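Glucanase (Clostridium thermocellum, PDB 5GXX) probably hydrolyses internal beta-1,4-glucosidic bonds of cellulose as a family 9 endoglucanase of the clostridial cellulosome. Local coordinates at residues 192-197 against 243-248; 141-146 against 179-184; 145-150 against 198-203. The protein carries 1 engineered substitution. All coordinates share one frame; numbering follows the deposited sequence.

Contact 1: residues 192-197 against 243-248; sequences SSHSGF and HCWDDC. With CA (calcium ion), chain C.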
loop_
_atom_site.group_PDB
_atom_site.type_symbol
_atom_site.label_atom_id
_atom_site.label_comp_id
_atom_site.label_asym_id
_atom_site.label_seq_id
_atom_site.Cartn_x
_atom_site.Cartn_y
_atom_site.Cartn_z
ATOM N N SER A 192 -14.811 -2.900 -36.358
ATOM C CA SER A 192 -14.888 -1.786 -37.300
ATOM C C SER A 192 -15.546 -2.220 -38.610
ATOM O O SER A 192 -15.360 -3.372 -39.028
ATOM C CB SER A 192 -13.480 -1.237 -37.574
ATOM O OG SER A 192 -13.010 -0.464 -36.476
ATOM N N SER A 193 -16.315 -1.328 -39.237
ATOM C CA SER A 193 -16.864 -1.606 -40.561
ATOM C C SER A 193 -15.744 -1.420 -41.583
ATOM O O SER A 193 -15.320 -0.300 -41.867
ATOM C CB SER A 193 -18.072 -0.699 -40.869
ATOM O OG SER A 193 -18.612 -0.966 -42.155
ATOM N N HIS A 194 -15.216 -2.523 -42.103
ATOM C CA HIS A 194 -14.085 -2.471 -43.033
ATOM C C HIS A 194 -14.530 -2.342 -44.483
ATOM O O HIS A 194 -13.977 -1.560 -45.253
ATOM C CB HIS A 194 -13.223 -3.732 -42.893
ATOM C CG HIS A 194 -12.694 -3.931 -41.509
ATOM N ND1 HIS A 194 -11.732 -3.112 -40.957
ATOM C CD2 HIS A 194 -13.035 -4.816 -40.543
ATOM C CE1 HIS A 194 -11.485 -3.504 -39.719
ATOM N NE2 HIS A 194 -12.272 -4.525 -39.438
ATOM N N SER A 195 -15.517 -3.143 -44.855
ATOM C CA SER A 195 -15.943 -3.254 -46.242
ATOM C C SER A 195 -16.947 -2.160 -46.606
ATOM O O SER A 195 -17.299 -2.011 -47.765
ATOM C CB SER A 195 -16.572 -4.626 -46.501
ATOM O OG SER A 195 -17.594 -4.887 -45.554
ATOM N N GLY A 196 -17.435 -1.413 -45.621
ATOM C CA GLY A 196 -18.541 -0.497 -45.855
ATOM C C GLY A 196 -19.873 -1.186 -45.627
ATOM O O GLY A 196 -19.939 -2.298 -45.083
ATOM N N PHE A 197 -20.934 -0.524 -46.073
ATOM C CA PHE A 197 -22.289 -0.946 -45.738
ATOM C C PHE A 197 -23.107 -1.462 -46.931
ATOM O O PHE A 197 -24.212 -1.968 -46.738
ATOM C CB PHE A 197 -23.020 0.196 -45.012
ATOM C CG PHE A 197 -23.240 1.404 -45.888
ATOM C CD1 PHE A 197 -24.152 1.332 -46.931
ATOM C CD2 PHE A 197 -22.487 2.563 -45.731
ATOM C CE1 PHE A 197 -24.365 2.404 -47.780
ATOM C CE2 PHE A 197 -22.678 3.650 -46.598
ATOM C CZ PHE A 197 -23.609 3.560 -47.628
ATOM N N HIS A 243 -16.882 -14.822 -46.521
ATOM C CA HIS A 243 -18.125 -14.469 -45.853
ATOM C C HIS A 243 -17.854 -14.392 -44.354
ATOM O O HIS A 243 -17.315 -15.330 -43.779
ATOM C CB HIS A 243 -19.118 -15.589 -46.129
ATOM C CG HIS A 243 -20.525 -15.272 -45.738
ATOM N ND1 HIS A 243 -21.384 -14.596 -46.580
ATOM C CD2 HIS A 243 -21.222 -15.531 -44.607
ATOM C CE1 HIS A 243 -22.552 -14.456 -45.975
ATOM N NE2 HIS A 243 -22.487 -15.021 -44.781
ATOM N N CYS A 244 -18.237 -13.280 -43.731
ATOM C CA CYS A 244 -18.005 -13.099 -42.303
ATOM C C CYS A 244 -18.830 -11.943 -41.748
ATOM O O CYS A 244 -19.557 -11.266 -42.489
ATOM C CB CYS A 244 -16.518 -12.816 -42.067
ATOM S SG CYS A 244 -15.926 -11.241 -42.791
ATOM N N TRP A 245 -18.681 -11.706 -40.450
ATOM C CA TRP A 245 -19.431 -10.646 -39.757
ATOM C C TRP A 245 -19.366 -9.280 -40.434
ATOM O O TRP A 245 -20.301 -8.499 -40.287
ATOM C CB TRP A 245 -19.005 -10.509 -38.289
ATOM C CG TRP A 245 -17.546 -10.146 -38.159
ATOM C CD1 TRP A 245 -16.480 -11.006 -38.065
ATOM C CD2 TRP A 245 -16.986 -8.827 -38.184
ATOM N NE1 TRP A 245 -15.298 -10.308 -38.030
ATOM C CE2 TRP A 245 -15.583 -8.966 -38.084
ATOM C CE3 TRP A 245 -17.531 -7.542 -38.265
ATOM C CZ2 TRP A 245 -14.715 -7.867 -38.073
ATOM C CZ3 TRP A 245 -16.671 -6.450 -38.246
ATOM C CH2 TRP A 245 -15.282 -6.621 -38.159
ATOM N N ASP A 246 -18.257 -8.972 -41.098
ATOM C CA ASP A 246 -18.063 -7.666 -41.722
ATOM C C ASP A 246 -18.633 -7.541 -43.140
ATOM O O ASP A 246 -18.900 -6.443 -43.650
ATOM C CB ASP A 246 -16.570 -7.345 -41.769
ATOM C CG ASP A 246 -16.303 -5.965 -42.321
ATOM O OD1 ASP A 246 -16.615 -4.992 -41.617
ATOM O OD2 ASP A 246 -15.821 -5.859 -43.467
ATOM N N ASP A 247 -18.781 -8.696 -43.783
ATOM C CA ASP A 247 -19.040 -8.757 -45.209
ATOM C C ASP A 247 -19.696 -10.065 -45.649
ATOM O O ASP A 247 -19.051 -11.111 -45.782
ATOM C CB ASP A 247 -17.740 -8.510 -45.974
ATOM C CG ASP A 247 -17.958 -8.284 -47.456
ATOM O OD1 ASP A 247 -19.109 -8.428 -47.942
ATOM O OD2 ASP A 247 -16.946 -7.997 -48.131
ATOM N N CYS A 248 -20.996 -9.970 -45.893
ATOM C CA CYS A 248 -21.839 -11.079 -46.305
ATOM C C CYS A 248 -22.169 -11.066 -47.794
ATOM O O CYS A 248 -23.055 -11.802 -48.229
ATOM C CB CYS A 248 -23.128 -11.083 -45.472
ATOM S SG CYS A 248 -22.927 -11.616 -43.765
HETATM CA CA CA C . -19.915 -4.571 -44.627
HETATM O O HOH W 1 -18.849 -3.625 -42.865
#

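Contact 2: residues 141-146 against 179-184; sequences GSAVVG and RSDSTY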
loop_
_atom_site.group_PDB
_atom_site.type_symbol
_atom_site.label_atom_id
_atom_site.label_comp_id
_atom_site.label_asym_id
_atom_site.label_seq_id
_atom_site.Cartn_x
_atom_site.Cartn_y
_atom_site.Cartn_z
ATOM N N GLY A 141 -25.958 3.166 -37.812
ATOM C CA GLY A 141 -24.985 2.653 -38.776
ATOM C C GLY A 141 -25.607 1.659 -39.743
ATOM O O GLY A 141 -26.239 0.684 -39.332
ATOM N N SER A 142 -25.434 1.911 -41.035
ATOM C CA SER A 142 -26.050 1.088 -42.068
ATOM C C SER A 142 -25.595 -0.380 -41.996
ATOM O O SER A 142 -26.417 -1.273 -42.205
ATOM C CB SER A 142 -25.858 1.703 -43.461
ATOM O OG SER A 142 -26.592 2.932 -43.635
ATOM N N ALA A 143 -24.317 -0.631 -41.707
ATOM C CA ALA A 143 -23.809 -2.004 -41.587
ATOM C C ALA A 143 -24.467 -2.736 -40.421
ATOM O O ALA A 143 -25.089 -3.784 -40.603
ATOM C CB ALA A 143 -22.292 -2.009 -41.435
ATOM N N VAL A 144 -24.391 -2.159 -39.227
ATOM C CA VAL A 144 -24.959 -2.844 -38.070
ATOM C C VAL A 144 -26.480 -2.970 -38.190
ATOM O O VAL A 144 -27.028 -4.047 -37.930
ATOM C CB VAL A 144 -24.493 -2.257 -36.718
ATOM C CG1 VAL A 144 -25.057 -0.853 -36.486
ATOM C CG2 VAL A 144 -24.836 -3.198 -35.562
ATOM N N VAL A 145 -27.168 -1.898 -38.587
ATOM C CA VAL A 145 -28.616 -1.994 -38.734
ATOM C C VAL A 145 -29.050 -2.918 -39.874
ATOM O O VAL A 145 -30.061 -3.612 -39.759
ATOM C CB VAL A 145 -29.265 -0.587 -38.898
ATOM C CG1 VAL A 145 -30.784 -0.672 -39.087
ATOM C CG2 VAL A 145 -28.967 0.299 -37.683
ATOM N N GLY A 146 -28.287 -2.939 -40.962
ATOM C CA GLY A 146 -28.600 -3.800 -42.097
ATOM C C GLY A 146 -28.437 -5.265 -41.720
ATOM O O GLY A 146 -29.227 -6.123 -42.124
ATOM N N ARG A 179 -27.664 5.231 -45.209
ATOM C CA ARG A 179 -26.496 5.060 -46.076
ATOM C C ARG A 179 -25.207 5.657 -45.522
ATOM O O ARG A 179 -24.480 6.387 -46.199
ATOM C CB ARG A 179 -26.774 5.484 -47.518
ATOM C CG ARG A 179 -27.711 4.496 -48.168
ATOM C CD ARG A 179 -28.133 4.854 -49.569
ATOM N NE ARG A 179 -29.125 3.891 -50.040
ATOM C CZ ARG A 179 -29.450 3.724 -51.316
ATOM N NH1 ARG A 179 -28.853 4.454 -52.250
ATOM N NH2 ARG A 179 -30.361 2.826 -51.666
ATOM N N SER A 180 -24.927 5.315 -44.271
ATOM C CA SER A 180 -23.709 5.772 -43.607
ATOM C C SER A 180 -23.367 4.897 -42.406
ATOM O O SER A 180 -24.258 4.475 -41.667
ATOM C CB SER A 180 -23.877 7.224 -43.148
ATOM O OG SER A 180 -22.672 7.723 -42.599
ATOM N N ASP A 181 -22.070 4.673 -42.220
ATOM C CA ASP A 181 -21.566 4.051 -41.003
ATOM C C ASP A 181 -21.042 5.069 -39.996
ATOM O O ASP A 181 -20.416 4.694 -39.012
ATOM C CB ASP A 181 -20.455 3.058 -41.352
ATOM C CG ASP A 181 -20.992 1.739 -41.856
ATOM O OD1 ASP A 181 -22.088 1.310 -41.427
ATOM O OD2 ASP A 181 -20.301 1.135 -42.702
ATOM N N SER A 182 -21.308 6.353 -40.225
ATOM C CA SER A 182 -20.697 7.406 -39.401
ATOM C C SER A 182 -21.103 7.354 -37.924
ATOM O O SER A 182 -20.328 7.716 -37.038
ATOM C CB SER A 182 -20.942 8.795 -40.008
ATOM O OG SER A 182 -22.286 9.213 -39.833
ATOM N N THR A 183 -22.301 6.850 -37.645
ATOM C CA THR A 183 -22.745 6.714 -36.260
ATOM C C THR A 183 -22.385 5.377 -35.621
ATOM O O THR A 183 -22.822 5.096 -34.508
ATOM C CB THR A 183 -24.255 6.961 -36.093
ATOM O OG1 THR A 183 -25.011 5.921 -36.727
ATOM C CG2 THR A 183 -24.614 8.304 -36.707
ATOM N N TYR A 184 -21.622 4.567 -36.351
ATOM C CA TYR A 184 -21.121 3.301 -35.844
ATOM C C TYR A 184 -19.667 3.493 -35.419
ATOM O O TYR A 184 -18.756 3.443 -36.249
ATOM C CB TYR A 184 -21.303 2.218 -36.912
ATOM C CG TYR A 184 -20.821 0.827 -36.534
ATOM C CD1 TYR A 184 -21.472 0.094 -35.549
ATOM C CD2 TYR A 184 -19.744 0.231 -37.202
ATOM C CE1 TYR A 184 -21.032 -1.188 -35.201
ATOM C CE2 TYR A 184 -19.300 -1.054 -36.869
ATOM C CZ TYR A 184 -19.951 -1.755 -35.864
ATOM O OH TYR A 184 -19.526 -3.018 -35.524
HETATM O O HOH W 2 -24.432 2.692 -35.241
HETATM O O HOH W 3 -22.714 0.277 -39.022
#

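Contact 3: residues 145-150 against 198-203; sequences VGQMAA and WDELLW. With CA (calcium ion), chain C.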
loop_
_atom_site.group_PDB
_atom_site.type_symbol
_atom_site.label_atom_id
_atom_site.label_comp_id
_atom_site.label_asym_id
_atom_site.label_seq_id
_atom_site.Cartn_x
_atom_site.Cartn_y
_atom_site.Cartn_z
ATOM N N VAL A 145 -27.168 -1.898 -38.587
ATOM C CA VAL A 145 -28.616 -1.994 -38.734
ATOM C C VAL A 145 -29.050 -2.918 -39.874
ATOM O O VAL A 145 -30.061 -3.612 -39.759
ATOM C CB VAL A 145 -29.265 -0.587 -38.898
ATOM C CG1 VAL A 145 -30.784 -0.672 -39.087
ATOM C CG2 VAL A 145 -28.967 0.299 -37.683
ATOM N N GLY A 146 -28.287 -2.939 -40.962
ATOM C CA GLY A 146 -28.600 -3.800 -42.097
ATOM C C GLY A 146 -28.437 -5.265 -41.720
ATOM O O GLY A 146 -29.227 -6.123 -42.124
ATOM N N GLN A 147 -27.398 -5.550 -40.943
ATOM C CA GLN A 147 -27.185 -6.920 -40.458
ATOM C C GLN A 147 -28.280 -7.358 -39.492
ATOM O O GLN A 147 -28.767 -8.490 -39.564
ATOM C CB GLN A 147 -25.781 -7.102 -39.849
ATOM C CG GLN A 147 -25.375 -8.553 -39.540
ATOM C CD GLN A 147 -25.359 -9.458 -40.760
ATOM O OE1 GLN A 147 -26.093 -10.442 -40.805
ATOM N NE2 GLN A 147 -24.536 -9.128 -41.752
ATOM N N MET A 148 -28.712 -6.448 -38.622
ATOM C CA MET A 148 -29.813 -6.760 -37.711
ATOM C C MET A 148 -31.074 -7.051 -38.529
ATOM O O MET A 148 -31.821 -7.980 -38.219
ATOM C CB MET A 148 -30.049 -5.624 -36.706
ATOM C CG MET A 148 -28.878 -5.384 -35.752
ATOM S SD MET A 148 -28.977 -3.810 -34.848
ATOM C CE MET A 148 -30.489 -4.028 -33.894
ATOM N N ALA A 149 -31.283 -6.287 -39.601
ATOM C CA ALA A 149 -32.422 -6.519 -40.485
ATOM C C ALA A 149 -32.363 -7.900 -41.134
ATOM O O ALA A 149 -33.373 -8.598 -41.189
ATOM C CB ALA A 149 -32.479 -5.466 -41.575
ATOM N N ALA A 150 -31.182 -8.272 -41.629
ATOM C CA ALA A 150 -30.998 -9.544 -42.313
ATOM C C ALA A 150 -31.294 -10.709 -41.375
ATOM O O ALA A 150 -31.977 -11.667 -41.753
ATOM C CB ALA A 150 -29.568 -9.648 -42.843
ATOM N N TRP A 198 -22.581 -1.356 -48.151
ATOM C CA TRP A 198 -23.326 -1.849 -49.308
ATOM C C TRP A 198 -23.582 -3.359 -49.259
ATOM O O TRP A 198 -24.650 -3.828 -49.673
ATOM C CB TRP A 198 -22.669 -1.436 -50.632
ATOM C CG TRP A 198 -22.600 0.056 -50.831
ATOM C CD1 TRP A 198 -21.474 0.827 -50.836
ATOM C CD2 TRP A 198 -23.699 0.953 -51.044
ATOM N NE1 TRP A 198 -21.800 2.150 -51.047
ATOM C CE2 TRP A 198 -23.161 2.253 -51.171
ATOM C CE3 TRP A 198 -25.089 0.783 -51.133
ATOM C CZ2 TRP A 198 -23.964 3.378 -51.396
ATOM C CZ3 TRP A 198 -25.889 1.909 -51.365
ATOM C CH2 TRP A 198 -25.319 3.184 -51.486
ATOM N N ASP A 199 -22.610 -4.130 -48.778
ATOM C CA ASP A 199 -22.822 -5.567 -48.645
ATOM C C ASP A 199 -23.933 -5.940 -47.654
ATOM O O ASP A 199 -24.695 -6.864 -47.924
ATOM C CB ASP A 199 -21.512 -6.274 -48.255
ATOM C CG ASP A 199 -20.844 -5.640 -47.038
ATOM O OD1 ASP A 199 -20.218 -4.568 -47.190
ATOM O OD2 ASP A 199 -20.938 -6.212 -45.929
ATOM N N GLU A 200 -24.049 -5.231 -46.533
ATOM C CA GLU A 200 -25.154 -5.486 -45.608
ATOM C C GLU A 200 -26.505 -5.161 -46.246
ATOM O O GLU A 200 -27.494 -5.861 -46.023
ATOM C CB GLU A 200 -25.024 -4.690 -44.302
ATOM C CG GLU A 200 -23.935 -5.144 -43.335
ATOM C CD GLU A 200 -22.545 -4.726 -43.748
ATOM O OE1 GLU A 200 -22.425 -3.928 -44.709
ATOM O OE2 GLU A 200 -21.566 -5.184 -43.108
ATOM N N LEU A 201 -26.561 -4.080 -47.018
ATOM C CA LEU A 201 -27.834 -3.770 -47.680
ATOM C C LEU A 201 -28.214 -4.845 -48.689
ATOM O O LEU A 201 -29.386 -5.203 -48.785
ATOM C CB LEU A 201 -27.843 -2.379 -48.333
ATOM C CG LEU A 201 -27.661 -1.196 -47.388
ATOM C CD1 LEU A 201 -27.615 0.082 -48.254
ATOM C CD2 LEU A 201 -28.799 -1.127 -46.368
ATOM N N LEU A 202 -27.230 -5.326 -49.446
ATOM C CA LEU A 202 -27.425 -6.478 -50.327
ATOM C C LEU A 202 -27.955 -7.710 -49.600
ATOM O O LEU A 202 -28.931 -8.326 -50.032
ATOM C CB LEU A 202 -26.097 -6.858 -50.999
ATOM C CG LEU A 202 -26.119 -8.105 -51.890
ATOM C CD1 LEU A 202 -27.120 -7.974 -53.034
ATOM C CD2 LEU A 202 -24.708 -8.341 -52.415
ATOM N N TRP A 203 -27.273 -8.086 -48.525
ATOM C CA TRP A 203 -27.601 -9.259 -47.716
ATOM C C TRP A 203 -29.000 -9.127 -47.136
ATOM O O TRP A 203 -29.813 -10.040 -47.255
ATOM C CB TRP A 203 -26.532 -9.366 -46.624
ATOM C CG TRP A 203 -26.580 -10.413 -45.550
ATOM C CD1 TRP A 203 -26.630 -10.164 -44.218
ATOM C CD2 TRP A 203 -26.447 -11.842 -45.682
ATOM N NE1 TRP A 203 -26.569 -11.334 -43.493
ATOM C CE2 TRP A 203 -26.447 -12.381 -44.371
ATOM C CE3 TRP A 203 -26.316 -12.712 -46.768
ATOM C CZ2 TRP A 203 -26.348 -13.752 -44.121
ATOM C CZ3 TRP A 203 -26.231 -14.073 -46.511
ATOM C CH2 TRP A 203 -26.237 -14.576 -45.205
HETATM CA CA CA C . -19.915 -4.571 -44.627
HETATM O O HOH W 4 -22.069 -7.638 -42.153
HETATM O O HOH W 1 -18.849 -3.625 -42.865
#

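Contact 1: residues 192-197 against 243-248
Asp246 reaches from the 243-248 loop into the bend of 192-197, and its carboxylate organises one side of a calcium site without touching the ion itself. Its CB lies over the rim of the neighbouring Trp245 ring. With CG anti to the backbone N (chi1 -176°), the carboxylate is carried across to the other loop. There Asp246 OD1 accepts from His194 N at 2.9 Å, nearly straight and on its syn side, and also from a water that donates to Ser193 OG, itself bonded to Asp181. Asp246 OD2 accepts from Ser195 OG at 2.9 Å, from well above the carboxylate plane, with a weak bond from Ser195 N beside it. An aspartate suits this place because two oxygens on a short stem can serve successive residues of a tight bend. Calcium is bound by Ser195 OG at 2.5 Å, by Asp246 O and Gly196 O at 2.3 Å each, and by the same water; Asp199 and Glu200 complete the shell. The positive phi of Gly196 suits a glycine. The carboxylate thus acts as a second shell: by accepting the proton of Ser195 OG and one from the water, it probably turns their oxygens toward the metal.

Contact 2: residues 141-146 against 179-184
The start of helix 142-158, with Gly141 at its N-cap position, is closed off here by the loop that follows helix 162-178, so the contact joins the two ends of a helical hairpin in the (alpha/alpha)6 barrel of the family 9 catalytic domain. Early N-H groups of a helix have no carbonyl of their own helix to bind, and the loop supplies acceptors for two of them. Ser142 N gives its proton to Ser180 O at 2.9 Å. Ala143 N binds Asp181 OD1 at 3.0 Å, almost straight (165°) and on the syn lone pair. That oxygen also accepts from a water, which in turn receives Val144 N, so a single carboxylate oxygen serves two successive helix N-H groups, those of Ala143 and Val144, one directly and one through solvent. A negative charge suits the positive end of the helix dipole, which would probably stabilise it. OD2 of the same carboxylate is bound by Ser193 OG.

The bonding runs both ways. Ser142 OG lies beside its own backbone N (chi1 -68°) and accepts Ser180 N at 3.0 Å, while also being hydrogen-bonded to Ala175 O at the end of helix 162-178. Ser180 OG turns back on its own loop, accepting Ser182 N in an ST turn. Gly141 brings its backbone close to the loop: its CA makes a CH...O contact with Ser180 O, and, without a side chain, Gly141 lets its CA lie 4.1 Å from Tyr184 CB. Behind it the apolar part begins, where Val144, a compact branched residue on the first turn, packs obliquely against the Tyr184 ring, whose hydroxyl is bonded to Tyr191 O. The nearest atoms of this pair are Val144 CG1 and Tyr184 CD1, 3.8 Å apart.

Contact 3: residues 145-150 against 198-203
Trp203 and Ala150 form the tight part of this contact between two nearly parallel helices; the axes of these short segments approach to 8.2 Å, crossing at 18°. Ala150 CB meets Trp203 CD1 obliquely at 3.3 Å; the small methyl suits this close approach. At the edge of the same ring, Trp203 NE1 gives its proton to Gln147 OE1 at 2.9 Å. The oxygen lies in the indole plane, but the bond is bent (142°), and the amide plane is turned 46° from the ring. Gln147 gets there through its bend at chi2, which folds the amide toward the other helix. Further toward the N-termini, Gly146 lets the backbones draw together, its CA 5.2 Å from Glu200 CA.

Between the Gln147 and Glu200 side chains the contact is looser. Their nearest atoms, Gln147 NE2 and Glu200 CG, are 4.3 Å apart, and a water bridges the gap, accepting from Gln147 NE2 and donating to Glu200 OE2. Both Glu200 oxygens bind calcium, as do both of Asp199. The glutamine amide therefore serves at both ends, satisfying a buried indole N-H and, through the water, probably steadying a carboxylate whose charge the metal would partly offset.

Overall arrangement
Following the chain from the N terminus, helix 142-158 opens both contact 2 and contact 3, which share Val145 and Gly146. Contact 2 closes first, when the loop after helix 162-178 returns to the start of helix 142-158. The chain then enters 192-197, opening contact 1, and runs straight into helix 198-212, where contact 3, begun on the same stretch, closes. Contact 1 closes only at 243-248, before helix 249-260, so it follows contact 2 in series and crosses contact 3. Contacts 1 and 3 together assemble one calcium site, while a probable Ser193-Asp181 hydrogen bond and packing of Phe197 join contacts 1 and 2. Two helices and two loops of the catalytic domain are thereby joined.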